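PDB 4LJI: cytochrome c-550-like protein from Thermosynechococcus elongatus, which is probably a low-potential c-type cytochrome that carries electrons on one covalently bound heme c and can partially replace cytochrome c-550 of photosystem II. Local coordinates for residues A[118-123]-A[129-134]; A[64-69]-A[123-128]; A[6-11]-A[35-40]. One frame throughout, in Å; residues are numbered along the deposited sequence.

Interaction 1. Residues A[118-123]-A[129-134]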
loop_
_atom_site.group_PDB
_atom_site.type_symbol
_atom_site.label_atom_id
_atom_site.label_comp_id
_atom_site.label_asym_id
_atom_site.label_seq_id
_atom_site.Cartn_x
_atom_site.Cartn_y
_atom_site.Cartn_z
ATOM N N ALA A 118 5.032 1.968 -14.626
ATOM C CA ALA A 118 6.442 1.735 -14.935
ATOM C C ALA A 118 7.168 3.056 -15.192
ATOM O O ALA A 118 8.295 3.235 -14.683
ATOM C CB ALA A 118 6.604 0.764 -16.148
ATOM N N ALA A 119 6.577 3.975 -15.976
ATOM C CA ALA A 119 7.234 5.262 -16.237
ATOM C C ALA A 119 7.486 6.045 -14.934
ATOM O O ALA A 119 8.553 6.619 -14.742
ATOM C CB ALA A 119 6.413 6.109 -17.202
ATOM N N PHE A 120 6.504 6.070 -14.048
ATOM C CA PHE A 120 6.686 6.727 -12.757
ATOM C C PHE A 120 7.865 6.134 -11.984
ATOM O O PHE A 120 8.718 6.871 -11.513
ATOM C CB PHE A 120 5.406 6.692 -11.920
ATOM C CG PHE A 120 5.623 7.152 -10.535
ATOM C CD1 PHE A 120 5.716 8.508 -10.239
ATOM C CD2 PHE A 120 5.778 6.222 -9.507
ATOM C CE1 PHE A 120 5.936 8.954 -8.903
ATOM C CE2 PHE A 120 6.013 6.661 -8.167
ATOM C CZ PHE A 120 6.103 8.033 -7.887
ATOM N N ILE A 121 7.931 4.805 -11.884
ATOM C CA ILE A 121 8.982 4.138 -11.119
ATOM C C ILE A 121 10.317 4.442 -11.761
ATOM O O ILE A 121 11.300 4.732 -11.068
ATOM C CB ILE A 121 8.778 2.607 -11.082
ATOM C CG1 ILE A 121 7.569 2.248 -10.216
ATOM C CG2 ILE A 121 10.045 1.897 -10.534
ATOM C CD1 ILE A 121 7.173 0.798 -10.370
ATOM N N LEU A 122 10.350 4.398 -13.088
ATOM C CA LEU A 122 11.589 4.577 -13.832
ATOM C C LEU A 122 12.130 6.003 -13.717
ATOM O O LEU A 122 13.347 6.218 -13.532
ATOM C CB LEU A 122 11.382 4.141 -15.283
ATOM C CG LEU A 122 12.588 3.832 -16.140
ATOM C CD1 LEU A 122 13.595 3.034 -15.340
ATOM C CD2 LEU A 122 12.083 3.040 -17.332
ATOM N N ARG A 123 11.256 6.991 -13.859
ATOM C CA ARG A 123 11.673 8.376 -13.644
ATOM C C ARG A 123 12.063 8.690 -12.210
ATOM O O ARG A 123 13.022 9.405 -11.967
ATOM C CB ARG A 123 10.616 9.352 -14.138
ATOM C CG ARG A 123 10.967 10.835 -13.988
ATOM C CD ARG A 123 12.250 11.204 -14.711
ATOM N NE ARG A 123 12.386 12.659 -14.785
ATOM C CZ ARG A 123 13.332 13.288 -15.465
ATOM N NH1 ARG A 123 14.225 12.582 -16.154
ATOM N NH2 ARG A 123 13.369 14.618 -15.456
ATOM N N PRO A 129 14.992 12.563 -5.377
ATOM C CA PRO A 129 15.870 12.557 -4.199
ATOM C C PRO A 129 15.508 11.470 -3.191
ATOM O O PRO A 129 14.345 11.367 -2.798
ATOM C CB PRO A 129 15.627 13.939 -3.589
ATOM C CG PRO A 129 15.361 14.803 -4.797
ATOM C CD PRO A 129 14.513 13.920 -5.699
ATOM N N GLY A 130 16.488 10.643 -2.831
ATOM C CA GLY A 130 16.328 9.636 -1.797
ATOM C C GLY A 130 15.675 8.334 -2.223
ATOM O O GLY A 130 15.695 7.346 -1.484
ATOM N N TRP A 131 15.095 8.328 -3.416
ATOM C CA TRP A 131 14.390 7.157 -3.886
ATOM C C TRP A 131 15.255 5.915 -3.817
ATOM O O TRP A 131 16.358 5.871 -4.385
ATOM C CB TRP A 131 13.914 7.369 -5.315
ATOM C CG TRP A 131 13.172 6.212 -5.906
ATOM C CD1 TRP A 131 13.712 5.142 -6.552
ATOM C CD2 TRP A 131 11.747 6.027 -5.952
ATOM N NE1 TRP A 131 12.722 4.308 -6.993
ATOM C CE2 TRP A 131 11.506 4.824 -6.639
ATOM C CE3 TRP A 131 10.660 6.760 -5.477
ATOM C CZ2 TRP A 131 10.217 4.341 -6.885
ATOM C CZ3 TRP A 131 9.375 6.273 -5.705
ATOM C CH2 TRP A 131 9.164 5.069 -6.396
ATOM N N GLY A 132 14.767 4.919 -3.091
ATOM C CA GLY A 132 15.435 3.633 -3.004
ATOM C C GLY A 132 16.661 3.565 -2.110
ATOM O O GLY A 132 17.243 2.491 -1.930
ATOM N N VAL A 133 17.067 4.693 -1.545
ATOM C CA VAL A 133 18.211 4.667 -0.629
ATOM C C VAL A 133 17.736 4.572 0.818
ATOM O O VAL A 133 17.571 5.580 1.508
ATOM C CB VAL A 133 19.155 5.860 -0.808
ATOM C CG1 VAL A 133 20.384 5.670 0.067
ATOM C CG2 VAL A 133 19.567 6.002 -2.274
ATOM N N GLU A 134 17.508 3.337 1.259
ATOM C CA GLU A 134 16.941 3.057 2.572
ATOM C C GLU A 134 17.668 1.881 3.208
ATOM O O GLU A 134 17.299 0.726 2.994
ATOM C CB GLU A 134 15.452 2.725 2.440
#

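Interaction 2. Residues A[64-69]-A[123-128]. With HEC (heme c), chain C.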
loop_
_atom_site.group_PDB
_atom_site.type_symbol
_atom_site.label_atom_id
_atom_site.label_comp_id
_atom_site.label_asym_id
_atom_site.label_seq_id
_atom_site.Cartn_x
_atom_site.Cartn_y
_atom_site.Cartn_z
ATOM N N LEU A 64 13.633 -0.491 -5.361
ATOM C CA LEU A 64 13.302 0.146 -6.631
ATOM C C LEU A 64 14.349 1.172 -7.036
ATOM O O LEU A 64 14.103 2.032 -7.893
ATOM C CB LEU A 64 11.870 0.710 -6.659
ATOM C CG LEU A 64 10.772 -0.252 -6.218
ATOM C CD1 LEU A 64 9.384 0.416 -6.352
ATOM C CD2 LEU A 64 10.844 -1.605 -6.946
ATOM N N SER A 65 15.539 1.089 -6.425
ATOM C CA SER A 65 16.608 2.000 -6.821
ATOM C C SER A 65 17.044 1.683 -8.240
ATOM O O SER A 65 16.892 0.521 -8.672
ATOM C CB SER A 65 17.826 1.920 -5.896
ATOM O OG SER A 65 18.495 0.664 -5.978
ATOM N N LEU A 66 17.592 2.666 -8.966
ATOM C CA LEU A 66 18.036 2.411 -10.345
ATOM C C LEU A 66 19.123 1.344 -10.373
ATOM O O LEU A 66 19.156 0.505 -11.264
ATOM C CB LEU A 66 18.524 3.683 -11.039
ATOM C CG LEU A 66 18.732 3.497 -12.541
ATOM C CD1 LEU A 66 17.423 3.047 -13.210
ATOM C CD2 LEU A 66 19.310 4.764 -13.194
ATOM N N LYS A 67 20.008 1.372 -9.373
ATOM C CA LYS A 67 21.030 0.338 -9.238
ATOM C C LYS A 67 20.430 -1.071 -9.172
ATOM O O LYS A 67 20.868 -1.988 -9.885
ATOM C CB LYS A 67 21.878 0.592 -7.965
ATOM C CG LYS A 67 22.644 -0.639 -7.520
ATOM C CD LYS A 67 23.515 -0.411 -6.273
ATOM C CE LYS A 67 24.248 -1.707 -5.949
ATOM N NZ LYS A 67 25.096 -1.635 -4.718
ATOM N N ASP A 68 19.418 -1.255 -8.327
ATOM C CA ASP A 68 18.836 -2.573 -8.112
ATOM C C ASP A 68 18.035 -3.002 -9.355
ATOM O O ASP A 68 18.132 -4.137 -9.807
ATOM C CB ASP A 68 17.979 -2.576 -6.848
ATOM C CG ASP A 68 18.826 -2.578 -5.566
ATOM O OD1 ASP A 68 20.080 -2.669 -5.653
ATOM O OD2 ASP A 68 18.242 -2.534 -4.457
ATOM N N LEU A 69 17.304 -2.061 -9.924
ATOM C CA LEU A 69 16.588 -2.338 -11.158
ATOM C C LEU A 69 17.520 -2.766 -12.272
ATOM O O LEU A 69 17.251 -3.756 -12.970
ATOM C CB LEU A 69 15.773 -1.118 -11.602
ATOM C CG LEU A 69 14.585 -0.794 -10.675
ATOM C CD1 LEU A 69 14.008 0.575 -11.052
ATOM C CD2 LEU A 69 13.517 -1.905 -10.728
ATOM N N ARG A 123 11.256 6.991 -13.859
ATOM C CA ARG A 123 11.673 8.376 -13.644
ATOM C C ARG A 123 12.063 8.690 -12.210
ATOM O O ARG A 123 13.022 9.405 -11.967
ATOM C CB ARG A 123 10.616 9.352 -14.138
ATOM C CG ARG A 123 10.967 10.835 -13.988
ATOM C CD ARG A 123 12.250 11.204 -14.711
ATOM N NE ARG A 123 12.386 12.659 -14.785
ATOM C CZ ARG A 123 13.332 13.288 -15.465
ATOM N NH1 ARG A 123 14.225 12.582 -16.154
ATOM N NH2 ARG A 123 13.369 14.618 -15.456
ATOM N N ALA A 124 11.315 8.164 -11.250
ATOM C CA ALA A 124 11.660 8.325 -9.864
ATOM C C ALA A 124 13.030 7.761 -9.533
ATOM O O ALA A 124 13.829 8.400 -8.838
ATOM C CB ALA A 124 10.587 7.648 -8.995
ATOM N N ALA A 125 13.288 6.540 -9.993
ATOM C CA ALA A 125 14.589 5.903 -9.789
ATOM C C ALA A 125 15.722 6.754 -10.345
ATOM O O ALA A 125 16.812 6.840 -9.742
ATOM C CB ALA A 125 14.598 4.502 -10.461
ATOM N N ALA A 126 15.465 7.406 -11.469
ATOM C CA ALA A 126 16.518 8.219 -12.064
ATOM C C ALA A 126 16.789 9.552 -11.309
ATOM O O ALA A 126 17.955 9.967 -11.146
ATOM C CB ALA A 126 16.219 8.477 -13.547
ATOM N N VAL A 127 15.736 10.244 -10.895
ATOM C CA VAL A 127 15.892 11.635 -10.448
ATOM C C VAL A 127 15.338 12.040 -9.093
ATOM O O VAL A 127 15.676 13.109 -8.589
ATOM C CB VAL A 127 15.303 12.640 -11.466
ATOM C CG1 VAL A 127 15.834 12.378 -12.878
ATOM C CG2 VAL A 127 13.795 12.615 -11.437
ATOM N N ALA A 128 14.472 11.222 -8.521
ATOM C CA ALA A 128 13.813 11.596 -7.293
ATOM C C ALA A 128 14.788 11.466 -6.129
ATOM O O ALA A 128 15.366 10.411 -5.927
ATOM C CB ALA A 128 12.609 10.733 -7.105
HETATM FE FE HEC C . 7.044 -5.206 -5.641
HETATM C CHA HEC C . 10.199 -6.469 -6.249
HETATM C CHB HEC C . 7.252 -3.252 -8.475
HETATM C CHC HEC C . 3.719 -4.143 -5.206
HETATM C CHD HEC C . 6.971 -6.691 -2.623
HETATM N NA HEC C . 8.433 -4.866 -7.041
HETATM C C1A HEC C . 9.650 -5.542 -7.120
HETATM C C2A HEC C . 10.358 -5.053 -8.287
HETATM C C3A HEC C . 9.531 -4.155 -8.888
HETATM C C4A HEC C . 8.334 -4.057 -8.169
HETATM C CMA HEC C . 9.821 -3.405 -10.162
HETATM C CAA HEC C . 11.759 -5.446 -8.760
HETATM C CBA HEC C . 12.840 -4.603 -8.037
HETATM C CGA HEC C . 14.255 -4.914 -8.461
HETATM O O1A HEC C . 14.509 -5.720 -9.400
HETATM O O2A HEC C . 15.218 -4.334 -7.861
HETATM N NB HEC C . 5.725 -3.926 -6.628
HETATM C C1B HEC C . 6.023 -3.289 -7.776
HETATM C C2B HEC C . 4.906 -2.527 -8.175
HETATM C C3B HEC C . 3.872 -2.776 -7.306
HETATM C C4B HEC C . 4.448 -3.673 -6.290
HETATM C CMB HEC C . 4.837 -1.668 -9.418
HETATM C CAB HEC C . 2.501 -2.209 -7.315
HETATM C CBB HEC C . 1.763 -2.658 -8.398
HETATM N NC HEC C . 5.602 -5.375 -4.176
HETATM C C1C HEC C . 4.321 -4.893 -4.216
HETATM C C2C HEC C . 3.747 -5.142 -2.963
HETATM C C3C HEC C . 4.646 -5.865 -2.222
HETATM C C4C HEC C . 5.830 -6.028 -2.993
HETATM C CMC HEC C . 2.347 -4.718 -2.544
HETATM C CAC HEC C . 4.428 -6.297 -0.805
HETATM C CBC HEC C . 3.428 -7.148 -0.484
HETATM N ND HEC C . 8.331 -6.331 -4.654
HETATM C C1D HEC C . 8.076 -6.886 -3.460
HETATM C C2D HEC C . 9.185 -7.755 -3.072
HETATM C C3D HEC C . 10.097 -7.691 -4.062
HETATM C C4D HEC C . 9.550 -6.773 -5.051
HETATM C CMD HEC C . 9.289 -8.551 -1.786
HETATM C CAD HEC C . 11.398 -8.444 -4.128
HETATM C CBD HEC C . 11.158 -9.656 -5.053
HETATM C CGD HEC C . 12.121 -10.805 -5.285
HETATM O O1D HEC C . 13.365 -10.645 -5.412
HETATM O O2D HEC C . 11.634 -11.959 -5.384
HETATM O O HOH W 1 17.483 5.049 -7.458
#

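Interaction 3. Residues A[6-11]-A[35-40]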
loop_
_atom_site.group_PDB
_atom_site.type_symbol
_atom_site.label_atom_id
_atom_site.label_comp_id
_atom_site.label_asym_id
_atom_site.label_seq_id
_atom_site.Cartn_x
_atom_site.Cartn_y
_atom_site.Cartn_z
ATOM N N ASN A 6 2.277 18.075 -7.820
ATOM C CA ASN A 6 3.494 18.826 -7.528
ATOM C C ASN A 6 4.722 17.933 -7.457
ATOM O O ASN A 6 5.791 18.324 -7.902
ATOM C CB ASN A 6 3.365 19.657 -6.245
ATOM C CG ASN A 6 4.594 20.538 -5.990
ATOM O OD1 ASN A 6 4.844 21.497 -6.726
ATOM N ND2 ASN A 6 5.366 20.211 -4.950
ATOM N N TYR A 7 4.553 16.731 -6.915
ATOM C CA TYR A 7 5.671 15.792 -6.806
ATOM C C TYR A 7 6.347 15.558 -8.150
ATOM O O TYR A 7 7.562 15.456 -8.231
ATOM C CB TYR A 7 5.239 14.474 -6.162
ATOM C CG TYR A 7 6.353 13.450 -6.064
ATOM C CD1 TYR A 7 7.224 13.449 -4.983
ATOM C CD2 TYR A 7 6.558 12.507 -7.072
ATOM C CE1 TYR A 7 8.250 12.533 -4.895
ATOM C CE2 TYR A 7 7.567 11.571 -6.980
ATOM C CZ TYR A 7 8.414 11.594 -5.885
ATOM O OH TYR A 7 9.429 10.678 -5.781
ATOM N N VAL A 8 5.544 15.481 -9.202
ATOM C CA VAL A 8 6.070 15.293 -10.550
ATOM C C VAL A 8 6.846 16.514 -11.093
ATOM O O VAL A 8 7.896 16.377 -11.745
ATOM C CB VAL A 8 4.925 14.919 -11.512
ATOM C CG1 VAL A 8 5.430 15.004 -12.977
ATOM C CG2 VAL A 8 4.318 13.560 -11.123
ATOM N N ILE A 9 6.323 17.711 -10.849
ATOM C CA ILE A 9 7.012 18.929 -11.275
ATOM C C ILE A 9 8.329 19.118 -10.518
ATOM O O ILE A 9 9.380 19.296 -11.131
ATOM C CB ILE A 9 6.138 20.176 -11.059
ATOM C CG1 ILE A 9 4.818 20.031 -11.805
ATOM C CG2 ILE A 9 6.864 21.429 -11.521
ATOM C CD1 ILE A 9 5.004 19.802 -13.262
ATOM N N GLN A 10 8.258 19.061 -9.187
ATOM C CA GLN A 10 9.377 19.428 -8.315
ATOM C C GLN A 10 10.378 18.299 -8.049
ATOM O O GLN A 10 11.584 18.537 -7.940
ATOM C CB GLN A 10 8.850 19.988 -6.979
ATOM C CG GLN A 10 9.945 20.368 -5.966
ATOM C CD GLN A 10 9.381 20.863 -4.634
ATOM O OE1 GLN A 10 8.170 21.056 -4.489
ATOM N NE2 GLN A 10 10.264 21.073 -3.654
ATOM N N TYR A 11 9.893 17.072 -7.954
ATOM C CA TYR A 11 10.761 15.976 -7.573
ATOM C C TYR A 11 11.106 15.042 -8.731
ATOM O O TYR A 11 12.202 14.483 -8.777
ATOM C CB TYR A 11 10.190 15.246 -6.353
ATOM C CG TYR A 11 10.232 16.123 -5.116
ATOM C CD1 TYR A 11 11.378 16.835 -4.800
ATOM C CD2 TYR A 11 9.124 16.272 -4.290
ATOM C CE1 TYR A 11 11.434 17.660 -3.682
ATOM C CE2 TYR A 11 9.170 17.101 -3.165
ATOM C CZ TYR A 11 10.329 17.789 -2.870
ATOM O OH TYR A 11 10.394 18.616 -1.762
ATOM N N ASP A 35 0.778 11.922 -17.542
ATOM C CA ASP A 35 1.058 10.489 -17.527
ATOM C C ASP A 35 1.751 10.074 -16.209
ATOM O O ASP A 35 1.391 9.077 -15.615
ATOM C CB ASP A 35 2.012 10.083 -18.648
ATOM C CG ASP A 35 1.400 10.192 -20.053
ATOM O OD1 ASP A 35 0.176 9.960 -20.245
ATOM O OD2 ASP A 35 2.170 10.491 -20.986
ATOM N N LEU A 36 2.794 10.803 -15.814
ATOM C CA LEU A 36 3.551 10.452 -14.605
ATOM C C LEU A 36 2.733 10.686 -13.352
ATOM O O LEU A 36 2.881 9.955 -12.377
ATOM C CB LEU A 36 4.863 11.224 -14.551
ATOM C CG LEU A 36 5.830 10.933 -15.700
ATOM C CD1 LEU A 36 6.846 12.048 -15.829
ATOM C CD2 LEU A 36 6.530 9.615 -15.469
ATOM N N THR A 37 1.865 11.700 -13.373
ATOM C CA THR A 37 0.934 11.919 -12.267
ATOM C C THR A 37 -0.011 10.751 -12.120
ATOM O O THR A 37 -0.315 10.318 -10.986
ATOM C CB THR A 37 0.089 13.162 -12.486
ATOM O OG1 THR A 37 0.927 14.310 -12.448
ATOM C CG2 THR A 37 -1.016 13.299 -11.449
ATOM N N ARG A 38 -0.447 10.204 -13.255
ATOM C CA ARG A 38 -1.362 9.056 -13.226
ATOM C C ARG A 38 -0.650 7.795 -12.741
ATOM O O ARG A 38 -1.175 6.993 -11.953
ATOM C CB ARG A 38 -2.014 8.829 -14.597
ATOM C CG ARG A 38 -3.095 9.868 -14.925
ATOM C CD ARG A 38 -3.862 9.532 -16.182
ATOM N NE ARG A 38 -4.564 10.704 -16.696
ATOM C CZ ARG A 38 -5.200 10.744 -17.864
ATOM N NH1 ARG A 38 -5.234 9.670 -18.642
ATOM N NH2 ARG A 38 -5.804 11.855 -18.252
ATOM N N GLY A 39 0.619 7.679 -13.122
ATOM C CA GLY A 39 1.437 6.552 -12.717
ATOM C C GLY A 39 1.721 6.618 -11.218
ATOM O O GLY A 39 1.681 5.579 -10.513
ATOM N N LYS A 40 1.979 7.831 -10.712
ATOM C CA LYS A 40 2.198 8.062 -9.262
ATOM C C LYS A 40 0.969 7.637 -8.476
ATOM O O LYS A 40 1.067 6.896 -7.501
ATOM C CB LYS A 40 2.489 9.535 -8.980
ATOM C CG LYS A 40 2.495 9.901 -7.492
ATOM C CD LYS A 40 2.622 11.410 -7.323
ATOM C CE LYS A 40 2.610 11.828 -5.867
ATOM N NZ LYS A 40 3.825 11.276 -5.244
#

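Interaction 1. Residues A[118-123]-A[129-134]
Phe120 and Trp131 meet in the protein interior, the ring of one near the far end of the indole of the other. Phe120 CE2 lies 3.9 Å from Trp131 CH2, and Trp131 CZ3 is the next indole atom along. The two rings cross obliquely: the centroids of the Phe120 ring and the six-membered Trp131 ring are 5.9 Å apart and their planes stand 85° to each other. Beside it, Ile121 CG2 approaches Trp131 CZ2 at 4.4 Å, so the benzo end of the indole is touched by two successive residues of the helix. This is van der Waals packing.

Both aromatic side chains start out the same way. In Trp131 CG stands opposite the backbone N (chi1 180°), and this carries the indole from the loop straight to the helix; Phe120, with CG likewise anti to its N (chi1 171°), swings its ring toward the indole although its CB does not aim there. The helix is 111-127, the C-terminal helix of the cytochrome c fold, and the chain that leaves it doubles back to lay Trp131 against its flank. Ile121 belongs to the heme pocket and touches heme c, so the tryptophan packs directly behind a pocket wall.

Further out, Trp131 NE1 is 4.3 Å from Ile121 O but gives its hydrogen bond to Leu64 O. The turn that presents the tryptophan is a type II beta turn from Gly130 to Val133, closed by Val133 N to Gly130 O at 3.0 Å, with Gly132 at positive phi in its third position. The Phe120 ring also meets that of Phe43 of helix 33-46.

Interaction 2. Residues A[64-69]-A[123-128]
Ala125 presses its methyl group into the bend where the chain of 64-69 turns into helix 66-70, and at Leu66 and Ala125 the two backbones come within 4.9 Å of each other, CA to CA. The methyl carbon, Ala125 CB, sits 3.6 Å from Leu64 O and 3.8 Å from Leu66 N; a side chain this short is what lets the segments come so close.

Leu69 can be followed outward. Its CB points toward the helix of 123-128, and chi1 (-68°, CG opposite the carbonyl carbon) sets CG on the side between Ala125 and the heme, from where CD1 and CD2 branch to the two neighbours. CD1 reaches Ala125 CB at 4.0 Å, while CD2 goes to the heme, 3.8 Å from the propionate carbon CGA and also near CBA. One leucine thus touches the C-terminal helix with one branch and the cofactor with the other. Leu64 completes the lining with its CD2 over the porphyrin, 3.5 Å from heme C3A.

The polar link runs through a water that accepts from Leu66 N and donates to Ala125 O, tying the first turn of one helix to the last turn of the other. Leu66 N would have no acceptor one turn back within its own helix, so the water serves it. At the same helix start Ser65 is the N-cap, its OG taking a bond from Asp68 N at 3.2 Å.

The same stretch therefore faces two ways, with Leu64, Asp68 and Leu69 in the heme pocket and its other side against helix 111-127, in keeping with the cytochrome c fold, where helices and loops enclose the heme and the C-terminal helix is part of the framework.

Interaction 3. Residues A[6-11]-A[35-40]
Tyr7 offers one face of its ring to the ammonium group of Lys40, a cation-pi contact in which NZ lies 3.9 Å from the ring centroid and 31° off the normal. The nitrogen is displaced toward the root of the ring: its nearest atom is Tyr7 CG, at 3.4 Å, and Lys40 CE lies 3.7 Å from Tyr7 CB. The lysine runs extended from helix 33-46 and bends only at its last torsion (chi4 65°), which turns NZ over the ring. Glu44 is a long, weak ionic partner of the same nitrogen. Tyr11 CB lies against a ring face of Tyr7, offset toward the rim, and Phe120 of helix 111-127 touches Tyr7 as well. With an alanine here, the Lys40 ammonium would probably lose its aromatic partner and be freer to turn, and a gap would open beside Phe120.

Next in sequence, Val8 is buried and supplies the apolar half. Its CG1 meets Leu36 CB at 4.1 Å, and CG2 packs against Thr37, 3.7 Å from OG1. That hydroxyl is engaged by Ala33 O and Asp5 N, so the valine covers a polar atom that already has its bonds.

The axes of the short segments 6-10 and 35-40 approach to 9.4 Å with their N-to-C directions 125° apart, which places the N-terminal helix across helix 33-46, the helix that leads into the heme-binding segment. Because Lys40 is only partly exposed, the pi face of Tyr7 and the distant Glu44 together would be expected to help balance its positive charge, while Val8 packs on Leu36 and Thr37 without needing a polar partner.

Interactions 1 and 2 share helix 111-127 and meet directly: the indole NH of interaction 1 reaches the backbone of 64-69, and the indole also packs on Ala124 and Ala125. Their chemistry differs with depth. The fully buried 118-123/129-134 contact is aromatic and aliphatic, whereas the partly buried 64-69/123-128 contact adds a bridging water. Both reach the heme, interaction 2 with Leu64, Asp68 and Leu69 and interaction 1 through Ile121. Interaction 3 is also largely buried but lies farther from the cofactor, joining the N-terminal helix to helix 33-46, and it alone uses a charged group across its segments. Phe120 connects it to interaction 1 by packing on Tyr7 and Lys40, while Ala128 brings interaction 2 against Tyr7.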